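Local atomic coordinates of methyltransferase-like protein 5 (Pyrococcus horikoshii, PDB entry 1WY7), a protein that binds S-adenosyl-L-homocysteine in a methyltransferase fold and probably transfers methyl groups from S-adenosylmethionine to a nucleic acid, perhaps RNA. Residues A[16-21]-A[58-63]; A[22-27]-A[124-129]; A[67-72]-A[93-98]; A[133-138]-A[159-164]. All coordinates share one frame; numbering follows the deposited sequence.

Contact 1 of 4, residues A[16-21]-A[58-63]; sequences KGFKNP and AGTGVL. With SAH (S-adenosyl-L-homocysteine), chain E.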
# COMPACT_ATOMS: atom_id res chain seq x y z
N LYS A 16 7.28 11.84 7.93
CA LYS A 16 8.66 11.40 8.12
C LYS A 16 8.93 10.09 7.37
O LYS A 16 8.04 9.25 7.27
CB LYS A 16 8.95 11.21 9.61
CG LYS A 16 8.98 12.52 10.40
CD LYS A 16 7.65 13.27 10.28
CE LYS A 16 7.78 14.75 10.67
NZ LYS A 16 8.07 14.96 12.12
N GLY A 17 10.14 9.93 6.85
CA GLY A 17 10.50 8.72 6.13
C GLY A 17 11.21 7.71 7.01
O GLY A 17 11.29 7.89 8.23
N PHE A 18 11.72 6.63 6.41
CA PHE A 18 12.43 5.58 7.15
C PHE A 18 13.72 6.09 7.78
O PHE A 18 14.48 6.81 7.16
CB PHE A 18 12.79 4.41 6.23
CG PHE A 18 11.61 3.61 5.77
CD1 PHE A 18 10.95 3.93 4.58
CD2 PHE A 18 11.18 2.51 6.50
CE1 PHE A 18 9.87 3.16 4.14
CE2 PHE A 18 10.10 1.73 6.07
CZ PHE A 18 9.45 2.06 4.88
N LYS A 19 13.97 5.68 9.02
CA LYS A 19 15.17 6.06 9.77
C LYS A 19 16.43 5.52 9.07
O LYS A 19 17.37 6.26 8.77
CB LYS A 19 15.09 5.46 11.18
CG LYS A 19 15.24 3.92 11.24
CD LYS A 19 14.22 3.17 10.36
CE LYS A 19 14.74 1.79 9.95
NZ LYS A 19 13.78 0.99 9.11
N ASN A 20 16.44 4.21 8.83
CA ASN A 20 17.56 3.56 8.15
C ASN A 20 16.97 2.46 7.28
O ASN A 20 16.89 1.30 7.68
CB ASN A 20 18.55 2.96 9.16
CG ASN A 20 19.92 2.71 8.55
OD1 ASN A 20 20.08 2.63 7.33
ND2 ASN A 20 20.93 2.56 9.41
N PRO A 21 16.56 2.83 6.06
CA PRO A 21 15.97 1.91 5.09
C PRO A 21 16.71 0.60 4.87
O PRO A 21 17.91 0.60 4.59
CB PRO A 21 15.93 2.73 3.80
CG PRO A 21 15.89 4.13 4.27
CD PRO A 21 16.85 4.13 5.42
N ALA A 58 2.85 -1.53 5.73
CA ALA A 58 2.59 -0.13 6.09
C ALA A 58 3.79 0.81 6.14
O ALA A 58 3.66 2.02 5.93
CB ALA A 58 1.82 -0.06 7.41
N GLY A 59 4.97 0.26 6.44
CA GLY A 59 6.17 1.07 6.50
C GLY A 59 6.05 2.31 7.38
O GLY A 59 5.81 2.20 8.59
N THR A 60 6.23 3.49 6.78
CA THR A 60 6.13 4.75 7.52
C THR A 60 4.69 5.22 7.69
O THR A 60 4.44 6.20 8.39
CB THR A 60 6.92 5.90 6.86
OG1 THR A 60 6.41 6.17 5.55
CG2 THR A 60 8.39 5.55 6.76
N GLY A 61 3.75 4.53 7.05
CA GLY A 61 2.35 4.90 7.17
C GLY A 61 1.76 5.91 6.20
O GLY A 61 0.71 6.47 6.47
N VAL A 62 2.39 6.13 5.05
CA VAL A 62 1.84 7.10 4.08
C VAL A 62 0.42 6.73 3.64
O VAL A 62 -0.48 7.57 3.71
CB VAL A 62 2.72 7.20 2.81
CG1 VAL A 62 2.03 8.06 1.77
CG2 VAL A 62 4.09 7.79 3.15
N LEU A 63 0.23 5.49 3.21
CA LEU A 63 -1.09 5.04 2.76
C LEU A 63 -2.10 5.05 3.90
O LEU A 63 -3.26 5.42 3.72
CB LEU A 63 -1.00 3.63 2.15
CG LEU A 63 -0.21 3.51 0.85
CD1 LEU A 63 -0.34 2.09 0.33
CD2 LEU A 63 -0.75 4.51 -0.19
N SAH E . 6.48 3.65 3.34
CA SAH E . 5.56 2.96 2.42
CB SAH E . 5.85 1.46 2.52
CG SAH E . 6.89 1.17 1.50
SD SAH E . 7.63 -0.46 1.26
C SAH E . 4.16 3.38 2.79
O SAH E . 4.02 4.45 3.46
OXT SAH E . 3.25 2.58 2.40
C5' SAH E . 6.56 -1.64 2.06
C4' SAH E . 6.96 -2.21 3.43
O4' SAH E . 6.87 -3.65 3.39
C3' SAH E . 8.41 -1.99 3.87
O3' SAH E . 8.31 -0.93 4.85
C2' SAH E . 8.85 -3.29 4.57
O2' SAH E . 9.50 -3.27 5.82
C1' SAH E . 7.57 -4.14 4.52
N9 SAH E . 7.79 -5.57 4.35
C8 SAH E . 8.71 -6.25 3.57
N7 SAH E . 8.61 -7.55 3.65
C5 SAH E . 7.56 -7.76 4.54
C6 SAH E . 6.93 -8.92 5.05
N6 SAH E . 7.32 -10.16 4.69
N1 SAH E . 5.89 -8.80 5.94
C2 SAH E . 5.49 -7.55 6.29
N3 SAH E . 6.00 -6.37 5.87
C4 SAH E . 7.05 -6.54 4.98
O HOH W 1 6.65 8.93 5.02
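Phe18 and Thr60 meet because their first torsions turn the ring and the methyl toward each other: Phe18 CG lies beside its backbone N (chi1 -70°), and Thr60 (chi1 61°) sends its methyl to the ring and its hydroxyl to the ligand. Thr60 CG2 sits over one face of the Phe18 ring as a CH-pi contact, 3.8 Å from the centroid and 11° off the normal. Thr60 CG2 also lies 3.5 Å from Phe18 N. Thr60 OG1 accepts a weak bond from the amino N of S-adenosyl-L-homocysteine, and a water joins it to Lys16 O, to which that water donates. Residues 58-63 belong to the glycine-rich loop that follows the first strand of the Rossmann-like methyltransferase fold; a type II' turn from Ala58 to Gly61 leads into helix 62-69. Val62 N, in the first turn of that helix, donates to the ligand carboxylate O at 2.8 Å. Gly59 suits the site: its phi is positive, and a CB would probably clash with Phe18 CZ and the ligand CB. Glu79 OE1 accepts from Gly59 N. At the edge of its ring, near the plane, Phe18 CZ comes within 3.2 Å of ribose O3'.

Contact 2 of 4, residues A[22-27]-A[124-129]; sequences KVWLEQ and SQRKHA. With SAH (S-adenosyl-L-homocysteine), chain E.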
# COMPACT_ATOMS: atom_id res chain seq x y z
N LYS A 22 15.99 -0.50 5.00
CA LYS A 22 16.56 -1.82 4.77
C LYS A 22 16.19 -2.15 3.33
O LYS A 22 15.05 -2.48 3.02
CB LYS A 22 15.95 -2.82 5.76
CG LYS A 22 16.24 -2.47 7.22
CD LYS A 22 15.40 -3.28 8.20
CE LYS A 22 15.93 -3.13 9.63
NZ LYS A 22 15.99 -1.71 10.08
N VAL A 23 17.17 -2.04 2.43
CA VAL A 23 16.90 -2.27 1.02
C VAL A 23 16.39 -3.66 0.68
O VAL A 23 15.57 -3.80 -0.23
CB VAL A 23 18.13 -1.92 0.15
CG1 VAL A 23 17.79 -2.13 -1.33
CG2 VAL A 23 18.54 -0.47 0.38
N TRP A 24 16.83 -4.68 1.41
CA TRP A 24 16.40 -6.04 1.14
C TRP A 24 14.92 -6.23 1.45
O TRP A 24 14.33 -7.26 1.12
CB TRP A 24 17.24 -7.04 1.94
CG TRP A 24 17.10 -6.91 3.39
CD1 TRP A 24 16.19 -7.53 4.19
CD2 TRP A 24 17.90 -6.09 4.24
NE1 TRP A 24 16.36 -7.14 5.49
CE2 TRP A 24 17.41 -6.25 5.55
CE3 TRP A 24 18.98 -5.22 4.02
CZ2 TRP A 24 17.97 -5.59 6.65
CZ3 TRP A 24 19.53 -4.55 5.11
CH2 TRP A 24 19.03 -4.74 6.41
N LEU A 25 14.32 -5.23 2.09
CA LEU A 25 12.90 -5.26 2.42
C LEU A 25 12.19 -4.21 1.57
O LEU A 25 11.00 -3.93 1.79
CB LEU A 25 12.67 -4.95 3.90
CG LEU A 25 13.11 -5.95 4.97
CD1 LEU A 25 12.64 -5.44 6.34
CD2 LEU A 25 12.51 -7.32 4.68
N GLU A 26 12.92 -3.63 0.62
CA GLU A 26 12.39 -2.60 -0.27
C GLU A 26 11.71 -1.48 0.52
O GLU A 26 10.55 -1.15 0.27
CB GLU A 26 11.37 -3.20 -1.25
CG GLU A 26 11.93 -4.24 -2.21
CD GLU A 26 11.01 -4.46 -3.40
OE1 GLU A 26 11.19 -5.47 -4.12
OE2 GLU A 26 10.12 -3.62 -3.62
N GLN A 27 12.43 -0.90 1.48
CA GLN A 27 11.86 0.17 2.29
C GLN A 27 12.06 1.58 1.74
O GLN A 27 13.11 2.19 1.92
CB GLN A 27 12.37 0.12 3.73
CG GLN A 27 12.00 -1.15 4.50
CD GLN A 27 12.41 -1.09 5.97
OE1 GLN A 27 13.41 -0.47 6.34
NE2 GLN A 27 11.62 -1.73 6.83
N SER A 124 12.08 -7.40 -6.26
CA SER A 124 13.32 -7.22 -6.99
C SER A 124 14.51 -7.49 -6.08
O SER A 124 15.60 -7.79 -6.55
CB SER A 124 13.37 -5.81 -7.59
OG SER A 124 13.03 -4.85 -6.62
N GLN A 125 14.29 -7.40 -4.77
CA GLN A 125 15.35 -7.65 -3.80
C GLN A 125 15.32 -9.11 -3.36
O GLN A 125 16.36 -9.69 -3.02
CB GLN A 125 15.18 -6.72 -2.60
CG GLN A 125 15.30 -5.25 -2.97
CD GLN A 125 16.68 -4.91 -3.52
OE1 GLN A 125 16.83 -4.02 -4.35
NE2 GLN A 125 17.69 -5.63 -3.04
N ARG A 126 14.13 -9.71 -3.36
CA ARG A 126 13.95 -11.10 -2.98
C ARG A 126 12.89 -11.74 -3.86
O ARG A 126 11.77 -11.24 -3.95
CB ARG A 126 13.48 -11.23 -1.52
CG ARG A 126 13.78 -10.08 -0.59
CD ARG A 126 15.27 -9.81 -0.42
NE ARG A 126 16.04 -11.00 -0.10
CZ ARG A 126 17.34 -10.99 0.20
NH1 ARG A 126 18.01 -9.84 0.24
NH2 ARG A 126 17.97 -12.13 0.46
N LYS A 127 13.23 -12.86 -4.49
CA LYS A 127 12.32 -13.57 -5.37
C LYS A 127 10.89 -13.73 -4.87
O LYS A 127 10.65 -14.24 -3.79
CB LYS A 127 12.92 -14.94 -5.71
CG LYS A 127 13.00 -15.21 -7.21
CD LYS A 127 13.34 -13.93 -7.98
CE LYS A 127 13.31 -14.15 -9.49
NZ LYS A 127 12.72 -12.98 -10.20
N HIS A 128 9.94 -13.27 -5.68
CA HIS A 128 8.52 -13.40 -5.36
C HIS A 128 8.08 -12.80 -4.02
O HIS A 128 7.12 -13.28 -3.41
CB HIS A 128 8.12 -14.87 -5.36
CG HIS A 128 8.41 -15.58 -6.65
ND1 HIS A 128 8.60 -14.91 -7.84
CD2 HIS A 128 8.49 -16.90 -6.94
CE1 HIS A 128 8.78 -15.78 -8.81
NE2 HIS A 128 8.72 -17.00 -8.29
N ALA A 129 8.77 -11.76 -3.55
CA ALA A 129 8.43 -11.15 -2.27
C ALA A 129 7.02 -10.57 -2.24
O ALA A 129 6.43 -10.41 -1.18
CB ALA A 129 9.45 -10.07 -1.92
N SAH E . 6.48 3.65 3.34
CA SAH E . 5.56 2.96 2.42
CB SAH E . 5.85 1.46 2.52
CG SAH E . 6.89 1.17 1.50
SD SAH E . 7.63 -0.46 1.26
C SAH E . 4.16 3.38 2.79
O SAH E . 4.02 4.45 3.46
OXT SAH E . 3.25 2.58 2.40
C5' SAH E . 6.56 -1.64 2.06
C4' SAH E . 6.96 -2.21 3.43
O4' SAH E . 6.87 -3.65 3.39
C3' SAH E . 8.41 -1.99 3.87
O3' SAH E . 8.31 -0.93 4.85
C2' SAH E . 8.85 -3.29 4.57
O2' SAH E . 9.50 -3.27 5.82
C1' SAH E . 7.57 -4.14 4.52
N9 SAH E . 7.79 -5.57 4.35
C8 SAH E . 8.71 -6.25 3.57
N7 SAH E . 8.61 -7.55 3.65
C5 SAH E . 7.56 -7.76 4.54
C6 SAH E . 6.93 -8.92 5.05
N6 SAH E . 7.32 -10.16 4.69
N1 SAH E . 5.89 -8.80 5.94
C2 SAH E . 5.49 -7.55 6.29
N3 SAH E . 6.00 -6.37 5.87
C4 SAH E . 7.05 -6.54 4.98
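Glu26 reaches residues 124-129 through its carboxylate: Glu26 OE1 accepts a hydrogen bond from Ser124 N at 3.0 Å, nearly in line with the C-O bond and with an N-H...O angle of 158°. Ser124 OG donates to the same Glu26 OE1 at 3.2 Å, but from above the carboxylate plane, 67° out of it. Gly123 N adds a further bond to OE1 while Phe122 N donates to OE2, so the loop's successive amides wrap around one buried carboxylate and hold it against rotation. An extended chain beyond CG carries the carboxylate to these amides. Replaced by an alanine, Glu26 would probably leave the N-H groups of Phe122, Gly123 and Ser124 without their acceptor and the loop less firmly fixed.

Beyond the polar grip, Gln125 bends back at chi2 and lays its CG 3.6 Å from Glu26 CG and 3.1 Å from Val23 O; its amide plane stands perpendicular to the carboxylate. Arg126 passes its CD over Trp24 O at 3.1 Å, and its NH1 comes within 3.4 Å of Trp24 CB. On the ligand side, Gln27 NE2 gives a nearly straight bond to ribose O2' (2.8 Å, 172°), while Gln27 OE1 accepts from the backbone N of Lys22. The arrangement joins the loop before helix 32-44 to the loop after strand 115-118, beside the S-adenosyl-L-homocysteine pocket; the latter loop opens with Asn-Pro-Pro-Phe, a sequence matching the N6-methyltransferase motif, which in relatives lies on the substrate side and probably does so here.

Contact 3 of 4, residues A[67-72]-A[93-98]; sequences ALLLGA and GEFKGK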
# COMPACT_ATOMS: atom_id res chain seq x y z
N ALA A 67 -5.54 7.28 4.17
CA ALA A 67 -6.82 6.61 4.36
C ALA A 67 -7.57 7.22 5.53
O ALA A 67 -8.76 7.52 5.43
CB ALA A 67 -6.61 5.11 4.60
N LEU A 68 -6.87 7.40 6.66
CA LEU A 68 -7.47 8.00 7.84
C LEU A 68 -7.93 9.40 7.48
O LEU A 68 -9.03 9.83 7.82
CB LEU A 68 -6.47 8.09 9.00
CG LEU A 68 -6.26 6.95 10.01
CD1 LEU A 68 -7.60 6.35 10.43
CD2 LEU A 68 -5.39 5.92 9.40
N LEU A 69 -7.05 10.13 6.79
CA LEU A 69 -7.33 11.49 6.35
C LEU A 69 -8.60 11.51 5.50
O LEU A 69 -9.39 12.46 5.56
CB LEU A 69 -6.13 12.00 5.53
CG LEU A 69 -5.89 13.50 5.37
CD1 LEU A 69 -7.03 14.12 4.59
CD2 LEU A 69 -5.73 14.14 6.74
N LEU A 70 -8.80 10.47 4.70
CA LEU A 70 -9.97 10.40 3.84
C LEU A 70 -11.19 9.76 4.49
O LEU A 70 -12.16 9.45 3.81
CB LEU A 70 -9.62 9.69 2.53
CG LEU A 70 -9.10 10.55 1.37
CD1 LEU A 70 -8.17 11.62 1.84
CD2 LEU A 70 -8.42 9.66 0.35
N GLY A 71 -11.16 9.56 5.80
CA GLY A 71 -12.32 9.02 6.49
C GLY A 71 -12.42 7.54 6.80
O GLY A 71 -13.52 7.05 7.08
N ALA A 72 -11.31 6.81 6.77
CA ALA A 72 -11.38 5.39 7.08
C ALA A 72 -11.85 5.25 8.53
O ALA A 72 -11.43 6.02 9.39
CB ALA A 72 -10.01 4.73 6.89
N GLY A 93 0.15 10.08 14.59
CA GLY A 93 -0.15 10.65 15.89
C GLY A 93 -1.50 11.36 16.02
O GLY A 93 -2.14 11.24 17.04
N GLU A 94 -1.93 12.07 14.99
CA GLU A 94 -3.19 12.79 15.06
C GLU A 94 -4.44 11.91 14.91
O GLU A 94 -5.56 12.39 15.04
CB GLU A 94 -3.20 13.91 14.02
CG GLU A 94 -2.64 13.47 12.68
CD GLU A 94 -2.42 14.63 11.73
OE1 GLU A 94 -3.42 15.30 11.38
OE2 GLU A 94 -1.26 14.86 11.34
N PHE A 95 -4.24 10.62 14.64
CA PHE A 95 -5.38 9.73 14.51
C PHE A 95 -5.34 8.68 15.60
O PHE A 95 -5.86 7.57 15.44
CB PHE A 95 -5.37 9.06 13.13
CG PHE A 95 -5.60 10.00 12.01
CD1 PHE A 95 -4.55 10.45 11.23
CD2 PHE A 95 -6.88 10.48 11.74
CE1 PHE A 95 -4.75 11.36 10.19
CE2 PHE A 95 -7.10 11.39 10.71
CZ PHE A 95 -6.03 11.83 9.93
N LYS A 96 -4.73 9.03 16.72
CA LYS A 96 -4.62 8.10 17.82
C LYS A 96 -5.93 7.42 18.15
O LYS A 96 -6.99 8.04 18.20
CB LYS A 96 -4.02 8.76 19.07
CG LYS A 96 -2.51 8.85 19.01
CD LYS A 96 -1.90 9.49 20.25
CE LYS A 96 -0.40 9.70 20.06
NZ LYS A 96 0.25 10.35 21.24
N GLY A 97 -5.84 6.11 18.35
CA GLY A 97 -7.02 5.32 18.65
C GLY A 97 -7.78 4.85 17.43
O GLY A 97 -8.69 4.04 17.55
N LYS A 98 -7.42 5.34 16.24
CA LYS A 98 -8.12 4.94 15.02
C LYS A 98 -7.31 3.94 14.17
O LYS A 98 -7.78 3.48 13.13
CB LYS A 98 -8.47 6.18 14.18
CG LYS A 98 -9.56 7.06 14.80
CD LYS A 98 -9.84 8.32 13.98
CE LYS A 98 -10.38 8.02 12.58
NZ LYS A 98 -11.70 7.30 12.57
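The backbones come closest at Leu68 and Phe95, with CA atoms 7.2 Å apart, where helix 62-69 ends and a type II turn from Phe95 to Lys98 leads into strand 99-103. Leu68 CB stands over the centre of the Phe95 ring in a CH-pi contact, 3.5 Å from the centroid and only 5° off the normal. The side chains run alongside one another, pointing opposite ways, and Leu68 CG continues over the ring root to Phe95 CG at 3.7 Å. At the far end of the ring Leu69 CD2 lies in plane at the edge, 3.9 Å from Phe95 CZ. An alanine in place of Phe95 would probably open a gap above Leu68 and take away the aromatic face on which its CB rests.

Leu68 CD1 packs against Lys98 CB at 3.9 Å. The Lys98 chain bends at chi3 and chi4 (63° and 62°), turning NZ back to the helix end. There Lys98 NZ makes a weak hydrogen bond to Ala72 O at 3.4 Å, Lys73 O being its stronger partner. Gly71, with positive phi, is the C' residue of a Schellman motif closed by Ala72 N to Ala67 O and Gly71 N to Leu68 O. Thus the contact is apolar at its centre, with an ammonium at its rim that probably offsets the partial negative charge of carbonyls just past the helix end.

Contact 4 of 4, residues A[133-138]-A[159-164]; sequences FLLKAF and EKFSWE. With SAH (S-adenosyl-L-homocysteine), chain E.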
# COMPACT_ATOMS: atom_id res chain seq x y z
N PHE A 133 2.02 -11.03 -0.12
CA PHE A 133 1.12 -9.88 0.07
C PHE A 133 -0.19 -10.03 -0.72
O PHE A 133 -1.27 -9.79 -0.18
CB PHE A 133 1.83 -8.57 -0.32
CG PHE A 133 2.88 -8.13 0.67
CD1 PHE A 133 4.15 -8.71 0.68
CD2 PHE A 133 2.58 -7.15 1.61
CE1 PHE A 133 5.11 -8.31 1.63
CE2 PHE A 133 3.52 -6.75 2.56
CZ PHE A 133 4.78 -7.32 2.57
N LEU A 134 -0.09 -10.43 -1.99
CA LEU A 134 -1.28 -10.61 -2.81
C LEU A 134 -2.13 -11.75 -2.24
O LEU A 134 -3.34 -11.61 -2.13
CB LEU A 134 -0.90 -10.91 -4.26
CG LEU A 134 -0.30 -9.70 -4.98
CD1 LEU A 134 0.44 -10.14 -6.23
CD2 LEU A 134 -1.43 -8.73 -5.31
N LEU A 135 -1.48 -12.86 -1.86
CA LEU A 135 -2.21 -13.99 -1.27
C LEU A 135 -2.97 -13.56 -0.02
O LEU A 135 -4.14 -13.86 0.12
CB LEU A 135 -1.26 -15.14 -0.90
CG LEU A 135 -1.11 -16.26 -1.93
CD1 LEU A 135 -0.11 -17.31 -1.41
CD2 LEU A 135 -2.47 -16.90 -2.19
N LYS A 136 -2.29 -12.87 0.89
CA LYS A 136 -2.93 -12.41 2.12
C LYS A 136 -4.07 -11.42 1.82
O LYS A 136 -5.15 -11.53 2.38
CB LYS A 136 -1.89 -11.76 3.03
CG LYS A 136 -2.44 -11.22 4.33
CD LYS A 136 -3.13 -12.32 5.14
CE LYS A 136 -2.18 -13.48 5.42
NZ LYS A 136 -2.91 -14.57 6.10
N ALA A 137 -3.81 -10.45 0.95
CA ALA A 137 -4.83 -9.47 0.59
C ALA A 137 -6.08 -10.17 0.06
O ALA A 137 -7.19 -9.87 0.47
CB ALA A 137 -4.28 -8.48 -0.48
N PHE A 138 -5.89 -11.11 -0.86
CA PHE A 138 -7.03 -11.84 -1.42
C PHE A 138 -7.77 -12.65 -0.36
O PHE A 138 -8.98 -12.83 -0.42
CB PHE A 138 -6.55 -12.74 -2.54
CG PHE A 138 -6.02 -11.99 -3.72
CD1 PHE A 138 -5.04 -12.54 -4.53
CD2 PHE A 138 -6.51 -10.72 -4.02
CE1 PHE A 138 -4.53 -11.84 -5.61
CE2 PHE A 138 -6.02 -10.01 -5.10
CZ PHE A 138 -5.02 -10.57 -5.90
N GLU A 159 -2.36 -10.39 -13.54
CA GLU A 159 -3.66 -10.70 -14.10
C GLU A 159 -3.99 -12.18 -13.90
O GLU A 159 -5.12 -12.53 -13.53
CB GLU A 159 -3.67 -10.34 -15.59
CG GLU A 159 -4.97 -9.73 -16.08
CD GLU A 159 -5.18 -8.31 -15.57
OE1 GLU A 159 -6.32 -8.01 -15.16
OE2 GLU A 159 -4.24 -7.49 -15.61
N LYS A 160 -3.01 -13.04 -14.13
CA LYS A 160 -3.19 -14.48 -13.98
C LYS A 160 -3.29 -14.91 -12.52
O LYS A 160 -4.15 -15.71 -12.15
CB LYS A 160 -2.04 -15.26 -14.65
CG LYS A 160 -2.26 -15.54 -16.13
CD LYS A 160 -1.15 -16.42 -16.74
CE LYS A 160 0.17 -15.67 -16.81
NZ LYS A 160 1.24 -16.46 -17.51
N PHE A 161 -2.41 -14.38 -11.68
CA PHE A 161 -2.41 -14.73 -10.26
C PHE A 161 -3.72 -14.34 -9.57
O PHE A 161 -4.30 -15.14 -8.82
CB PHE A 161 -1.22 -14.08 -9.55
CG PHE A 161 -0.98 -14.60 -8.16
CD1 PHE A 161 -1.54 -13.96 -7.06
CD2 PHE A 161 -0.15 -15.70 -7.94
CE1 PHE A 161 -1.27 -14.40 -5.77
CE2 PHE A 161 0.12 -16.15 -6.66
CZ PHE A 161 -0.43 -15.50 -5.57
N SER A 162 -4.20 -13.13 -9.81
CA SER A 162 -5.43 -12.69 -9.18
C SER A 162 -6.60 -13.55 -9.64
O SER A 162 -7.50 -13.88 -8.86
CB SER A 162 -5.72 -11.21 -9.51
OG SER A 162 -5.99 -11.03 -10.89
N TRP A 163 -6.60 -13.92 -10.92
CA TRP A 163 -7.67 -14.74 -11.45
C TRP A 163 -7.73 -16.10 -10.77
O TRP A 163 -8.79 -16.56 -10.36
CB TRP A 163 -7.50 -14.94 -12.95
CG TRP A 163 -8.66 -15.65 -13.55
CD1 TRP A 163 -8.64 -16.87 -14.18
CD2 TRP A 163 -10.02 -15.22 -13.55
NE1 TRP A 163 -9.91 -17.22 -14.56
CE2 TRP A 163 -10.78 -16.22 -14.19
CE3 TRP A 163 -10.68 -14.08 -13.07
CZ2 TRP A 163 -12.17 -16.12 -14.36
CZ3 TRP A 163 -12.06 -13.98 -13.25
CH2 TRP A 163 -12.79 -15.00 -13.89
N GLU A 164 -6.57 -16.74 -10.65
CA GLU A 164 -6.51 -18.04 -10.02
C GLU A 164 -6.99 -17.98 -8.59
O GLU A 164 -7.35 -18.99 -8.01
CB GLU A 164 -5.09 -18.56 -10.04
CG GLU A 164 -4.52 -18.63 -11.41
CD GLU A 164 -3.13 -19.20 -11.42
OE1 GLU A 164 -2.50 -19.15 -12.49
OE2 GLU A 164 -2.69 -19.72 -10.37
N SAH E . 6.48 3.65 3.34
CA SAH E . 5.56 2.96 2.42
CB SAH E . 5.85 1.46 2.52
CG SAH E . 6.89 1.17 1.50
SD SAH E . 7.63 -0.46 1.26
C SAH E . 4.16 3.38 2.79
O SAH E . 4.02 4.45 3.46
OXT SAH E . 3.25 2.58 2.40
C5' SAH E . 6.56 -1.64 2.06
C4' SAH E . 6.96 -2.21 3.43
O4' SAH E . 6.87 -3.65 3.39
C3' SAH E . 8.41 -1.99 3.87
O3' SAH E . 8.31 -0.93 4.85
C2' SAH E . 8.85 -3.29 4.57
O2' SAH E . 9.50 -3.27 5.82
C1' SAH E . 7.57 -4.14 4.52
N9 SAH E . 7.79 -5.57 4.35
C8 SAH E . 8.71 -6.25 3.57
N7 SAH E . 8.61 -7.55 3.65
C5 SAH E . 7.56 -7.76 4.54
C6 SAH E . 6.93 -8.92 5.05
N6 SAH E . 7.32 -10.16 4.69
N1 SAH E . 5.89 -8.80 5.94
C2 SAH E . 5.49 -7.55 6.29
N3 SAH E . 6.00 -6.37 5.87
C4 SAH E . 7.05 -6.54 4.98
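Helices 131-140 and 152-164, which precede and follow strand 143-149 in the chain of this Rossmann-like fold, pack here at a shallow angle: over these segments the axes cross at -35° and approach to 10.8 Å. Phe161 fills the space between them. Its CG is anti to the backbone N (chi1 -168°), which extends the ring toward helix 131-140, where three side chains receive it. Leu134 CB comes to within 3.8 Å of Phe161 CE1. The Leu135 and Phe161 side chains cross at about a right angle, with Leu135 CG at the ring edge, 3.8 Å from Phe161 CZ. Phe138 approaches obliquely, and Phe138 CE1 and Phe161 CD1 touch at 3.9 Å, each close to the plane of the other ring, so the two aromatics meet by their edges and do not stack.

Farther round, Phe138 CZ reaches Ser162 CB at 3.7 Å, so the serine's methylene gives the ring a carbon surface. The hydroxyl of Ser162 is taken up by its own helix, where Ile158 O is its main acceptor. Other aromatics enlarge the cluster: Phe138 stacks on Phe167 and meets Phe200 edge-to-face. Earlier in helix 131-140, Phe133 turns to the ligand instead, with its CZ 3.4 Å from adenine C4 of S-adenosyl-L-homocysteine. Across the helix pair all the contacts are between carbon atoms, so this interface depends on shape and burial of apolar surface, while helix 131-140 presents a phenylalanine edge to the ligand's adenine.

In the fold
Contacts 1, 2 and 4 all touch S-adenosyl-L-homocysteine, at different parts of the molecule: contact 1 at the amino acid end and ribose, contact 2 at the ribose and sulfur, contact 4 at the adenine. Contacts 1 and 2 lie with centres 15 Å apart and meet directly, Phe18 CE1 being 3.6 Å from Gln27 C. Contact 4 lies on the other side of the chain's centre from contact 1, with centres 25 Å apart, but residues 124-129 lead along the chain into helix 131-140. Contact 3 stands apart from the pocket, about 11 Å from the ligand to the Leu68 side chain, yet shares helix 62-69 with contact 1: one end of that helix meets the ligand carboxylate, the other packs on residues 93-98.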